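Local coordinates for agmatine N-acetyltransferase (Drosophila melanogaster, PDB 7CIW), which transfers the acetyl group of acetyl-CoA to agmatine and probably also acylates arylalkylamines such as dopamine and serotonin, at residues P85-M88 against A89-R93; A172-V175 against Q176-G179. The protein carries 1 engineered substitution. All blocks are in the same frame, centred on the assembly; numbering follows the deposited sequence.

Interaction 1. Residues P85-M88 against A89-R93; sequences PEHM and AEEAR
His87 and Glu91 sit one helical turn apart, and their side chains meet obliquely, CG of Glu91 lying 3.6 Å from NE2 of His87. The imidazole is swung to this side by chi1 of 177°, which puts CG anti to the backbone N, while ring and carboxylate planes stand 40° apart. The chain of Glu91 bends at chi2, and its OE2 forms a salt bridge with NZ of Lys94; the ring is held on its other nitrogen by a hydrogen bond between ND1 and OE1 of Glu84. With an alanine in place of Glu91, Lys94 would probably lose its carboxylate mate and the imidazole of His87 its methylene neighbour. This is plain i to i+4 spacing within helix 84-95, which packs on helix 99-114 through Pro85, Met88 and Ala92, Met88 resting on Leu104 and Leu107. Backbone bonds carry the same spacing: Glu91 N donates to His87 O at 2.9 Å, Ala92 N to Met88 O at 2.9 Å, and Ala89 N and Glu90 N to the carbonyls of Pro85 and Glu86. Van der Waals contacts follow them, with Ala92 CB 3.4 Å from Met88 O and Glu90 CD 3.4 Å from Glu86 O.

Interaction 2. Residues A172-V175 against Q176-G179; sequences ARLV and QRLG. With COA (coenzyme A), chain B.
The phosphate oxygen O1A of coenzyme A is gripped by two nitrogens of one guanidinium: Arg177 NH2 reaches it at 2.8 Å, with an N-H...O angle of 159°, and Arg177 NH1 at 3.2 Å along a more bent path. O1A lies at the edge of the guanidinium, in its plane, a fork that restricts rotation of the group and probably helps offset the charge of the pyrophosphate. NH2 is also tied to OD1 of Asn141, whose own backbone N binds the cofactor, as does that of Gly139. Over one face of the guanidinium comes Leu174, its CD1 3.6 Å from Arg177 CZ and still nearer to NH2, a tight fit. Leu174 gets there because chi1 of 162° carries CG anti to the backbone N, and the same CD1 methyl lies 4.3 Å from CD1 of Leu178. In the GNAT fold helix 169-177 follows strand 161-166 and leads into strand 181-187, and here it closes in a Schellman motif. Gly179, with phi of 89°, donates to Gln176 O, and a CB there would press on the carbonyl oxygen of Leu178. Upstream, the helix is kept by Gln176 N to Ala172 O, 3.0 Å, and Arg177 N to Arg173 O. Its buried face turns to the sheet and to a neighbouring helix: Val175 meets Cys166, Phe212 and Met147, and Ala172 meets Cys166 and Phe212, while the partly exposed Leu178 packs on Met147 and Glu148 of helix 142-156.

From the N terminus, the chain reaches interaction 1 first, on helix 84-95 between strand 70-80 and helix 99-114, and only much later interaction 2, on helix 169-177 between strands 161-166 and 181-187. Each joins consecutive residues of one helix or its end, so neither closes a loop, and the two stand in series without nesting or crossing. Interactions 1 and 2 lie on opposite sides of the chain's centre, their centres about 28 Å apart and their nearest atoms about 18 Å apart. Residues 85-93 belong to a helix laid against helix 99-114, whereas residues 172-179 join the central sheet to helix 142-156 and the cofactor.

Interaction 1. Residues P85-M88 against A89-R93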
# COMPACT_ATOMS: atom_id res chain seq x y z
N PRO A 85 -13.66 -8.13 1.10
CA PRO A 85 -13.97 -7.97 2.54
C PRO A 85 -14.00 -9.30 3.28
O PRO A 85 -13.46 -9.40 4.40
CB PRO A 85 -15.33 -7.27 2.53
CG PRO A 85 -15.31 -6.48 1.24
CD PRO A 85 -14.63 -7.40 0.26
N GLU A 86 -14.60 -10.32 2.69
CA GLU A 86 -14.64 -11.63 3.33
C GLU A 86 -13.26 -12.27 3.37
O GLU A 86 -12.86 -12.86 4.38
CB GLU A 86 -15.63 -12.53 2.59
CG GLU A 86 -17.09 -12.11 2.76
CD GLU A 86 -17.44 -10.76 2.13
OE1 GLU A 86 -16.85 -10.39 1.07
OE2 GLU A 86 -18.30 -10.05 2.70
N HIS A 87 -12.53 -12.17 2.26
CA HIS A 87 -11.18 -12.72 2.20
C HIS A 87 -10.27 -12.10 3.25
O HIS A 87 -9.56 -12.81 3.98
CB HIS A 87 -10.61 -12.51 0.80
CG HIS A 87 -9.19 -12.97 0.65
ND1 HIS A 87 -8.24 -12.24 -0.02
CD2 HIS A 87 -8.57 -14.09 1.08
CE1 HIS A 87 -7.09 -12.89 0.01
NE2 HIS A 87 -7.26 -14.02 0.67
N MET A 88 -10.26 -10.77 3.35
CA MET A 88 -9.38 -10.14 4.32
C MET A 88 -9.79 -10.45 5.75
O MET A 88 -8.92 -10.53 6.63
CB MET A 88 -9.33 -8.62 4.11
CG MET A 88 -8.55 -8.23 2.88
SD MET A 88 -7.76 -6.62 3.02
CE MET A 88 -6.84 -6.83 4.53
N ALA A 89 -11.09 -10.61 6.00
CA ALA A 89 -11.51 -10.96 7.35
C ALA A 89 -10.97 -12.33 7.73
O ALA A 89 -10.47 -12.52 8.84
CB ALA A 89 -13.04 -10.93 7.45
N GLU A 90 -11.03 -13.29 6.80
CA GLU A 90 -10.50 -14.62 7.05
C GLU A 90 -8.99 -14.60 7.22
O GLU A 90 -8.44 -15.33 8.05
CB GLU A 90 -10.91 -15.56 5.91
CG GLU A 90 -12.32 -16.08 6.04
CD GLU A 90 -13.02 -16.27 4.71
OE1 GLU A 90 -14.26 -16.37 4.70
OE2 GLU A 90 -12.32 -16.32 3.67
N GLU A 91 -8.29 -13.75 6.45
CA GLU A 91 -6.84 -13.66 6.58
C GLU A 91 -6.44 -13.03 7.91
O GLU A 91 -5.46 -13.45 8.54
CB GLU A 91 -6.26 -12.87 5.41
CG GLU A 91 -6.24 -13.62 4.08
CD GLU A 91 -5.24 -14.77 4.06
OE1 GLU A 91 -4.02 -14.51 4.21
OE2 GLU A 91 -5.67 -15.93 3.89
N ALA A 92 -7.19 -12.01 8.36
CA ALA A 92 -6.94 -11.42 9.67
C ALA A 92 -7.09 -12.45 10.78
O ALA A 92 -6.29 -12.47 11.73
CB ALA A 92 -7.89 -10.24 9.89
N ARG A 93 -8.10 -13.32 10.68
CA ARG A 93 -8.25 -14.39 11.66
C ARG A 93 -7.09 -15.38 11.59
O ARG A 93 -6.55 -15.79 12.63
CB ARG A 93 -9.58 -15.12 11.45
CG ARG A 93 -9.53 -16.58 11.89
CD ARG A 93 -10.90 -17.15 12.26
NE ARG A 93 -11.85 -17.16 11.15
CZ ARG A 93 -11.72 -17.88 10.04
NH1 ARG A 93 -10.65 -18.65 9.86
NH2 ARG A 93 -12.65 -17.83 9.09

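Interaction 2. Residues A172-V175 against Q176-G179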
# COMPACT_ATOMS: atom_id res chain seq x y z
N ALA A 172 -1.56 10.59 1.95
CA ALA A 172 -2.84 11.24 1.72
C ALA A 172 -2.67 12.54 0.94
O ALA A 172 -3.38 12.78 -0.04
CB ALA A 172 -3.55 11.50 3.05
N ARG A 173 -1.71 13.37 1.34
CA ARG A 173 -1.48 14.64 0.64
C ARG A 173 -1.03 14.40 -0.80
O ARG A 173 -1.41 15.16 -1.71
CB ARG A 173 -0.45 15.47 1.40
CG ARG A 173 -0.98 16.04 2.70
CD ARG A 173 0.16 16.45 3.60
NE ARG A 173 -0.32 16.69 4.96
CZ ARG A 173 0.49 16.96 5.98
NH1 ARG A 173 1.80 17.05 5.80
NH2 ARG A 173 -0.03 17.16 7.19
N LEU A 174 -0.22 13.37 -1.02
CA LEU A 174 0.21 13.05 -2.38
C LEU A 174 -0.98 12.70 -3.28
O LEU A 174 -1.09 13.22 -4.40
CB LEU A 174 1.22 11.89 -2.34
CG LEU A 174 1.42 11.19 -3.68
CD1 LEU A 174 2.06 12.17 -4.65
CD2 LEU A 174 2.25 9.94 -3.56
N VAL A 175 -1.87 11.83 -2.80
CA VAL A 175 -2.93 11.38 -3.70
C VAL A 175 -3.99 12.45 -3.85
O VAL A 175 -4.67 12.50 -4.88
CB VAL A 175 -3.53 10.04 -3.24
CG1 VAL A 175 -2.47 8.96 -3.27
CG2 VAL A 175 -4.12 10.14 -1.85
N GLN A 176 -4.14 13.33 -2.86
CA GLN A 176 -4.97 14.52 -3.06
C GLN A 176 -4.46 15.34 -4.24
O GLN A 176 -5.25 15.81 -5.08
CB GLN A 176 -4.95 15.38 -1.80
CG GLN A 176 -5.80 14.87 -0.68
CD GLN A 176 -5.78 15.82 0.48
OE1 GLN A 176 -4.73 16.38 0.82
NE2 GLN A 176 -6.94 16.05 1.08
N ARG A 177 -3.15 15.55 -4.30
CA ARG A 177 -2.56 16.28 -5.41
C ARG A 177 -2.79 15.57 -6.73
O ARG A 177 -2.92 16.22 -7.78
CB ARG A 177 -1.06 16.47 -5.13
CG ARG A 177 -0.14 16.57 -6.32
CD ARG A 177 1.21 17.09 -5.86
NE ARG A 177 2.24 16.06 -5.79
CZ ARG A 177 2.89 15.71 -4.68
NH1 ARG A 177 2.62 16.30 -3.52
NH2 ARG A 177 3.82 14.77 -4.73
N LEU A 178 -2.88 14.24 -6.71
CA LEU A 178 -3.18 13.47 -7.91
C LEU A 178 -4.66 13.48 -8.27
O LEU A 178 -5.03 12.97 -9.34
CB LEU A 178 -2.71 12.03 -7.72
CG LEU A 178 -1.19 11.89 -7.64
CD1 LEU A 178 -0.79 10.44 -7.39
CD2 LEU A 178 -0.53 12.41 -8.92
N GLY A 179 -5.52 14.05 -7.43
CA GLY A 179 -6.94 14.09 -7.72
C GLY A 179 -7.74 12.90 -7.23
O GLY A 179 -8.87 12.70 -7.69
N1A COA B . 8.39 12.84 6.25
C2A COA B . 8.49 14.20 6.23
N3A COA B . 8.18 14.91 5.09
C4A COA B . 7.79 14.26 3.98
C5A COA B . 7.70 12.93 4.00
C6A COA B . 8.00 12.22 5.15
N6A COA B . 8.04 10.78 5.64
N7A COA B . 7.28 12.49 2.79
C8A COA B . 7.12 13.56 1.99
N9A COA B . 7.42 14.64 2.73
C1B COA B . 7.48 15.96 2.48
C2B COA B . 8.52 16.14 1.34
O2B COA B . 9.91 16.18 1.86
C3B COA B . 8.14 17.24 0.68
O3B COA B . 8.40 18.49 1.37
P3B COA B . 9.77 19.41 1.15
O7A COA B . 10.28 19.25 -0.27
O8A COA B . 9.48 20.87 1.51
O9A COA B . 10.78 18.85 2.13
C4B COA B . 6.50 17.16 0.70
O4B COA B . 6.17 16.45 1.77
C5B COA B . 5.95 16.57 -0.57
O5B COA B . 6.76 15.45 -0.92
P1A COA B . 6.18 14.26 -1.94
O1A COA B . 4.66 14.31 -2.14
O2A COA B . 6.95 14.32 -3.25
O3A COA B . 6.50 12.87 -1.14
P2A COA B . 7.26 11.54 -1.74
O4A COA B . 8.70 11.83 -2.01
O5A COA B . 6.50 11.02 -2.94
O6A COA B . 7.13 10.53 -0.44
CBP COA B . 5.99 8.86 0.69
CCP COA B . 5.86 10.21 0.03
CDP COA B . 6.23 7.80 -0.44
CEP COA B . 4.70 8.52 1.45
CAP COA B . 7.14 8.93 1.69
OAP COA B . 6.78 9.80 2.73
C9P COA B . 7.52 7.57 2.31
O9P COA B . 8.15 6.75 1.73
N8P COA B . 7.11 7.32 3.68
C7P COA B . 7.48 6.07 4.38
C6P COA B . 6.60 4.81 3.99
C5P COA B . 5.16 5.24 4.07
O5P COA B . 4.69 5.73 5.07
N4P COA B . 4.35 5.01 2.84
C3P COA B . 2.96 5.40 2.70
C2P COA B . 2.01 4.61 3.60
S1P COA B . 0.39 5.17 2.98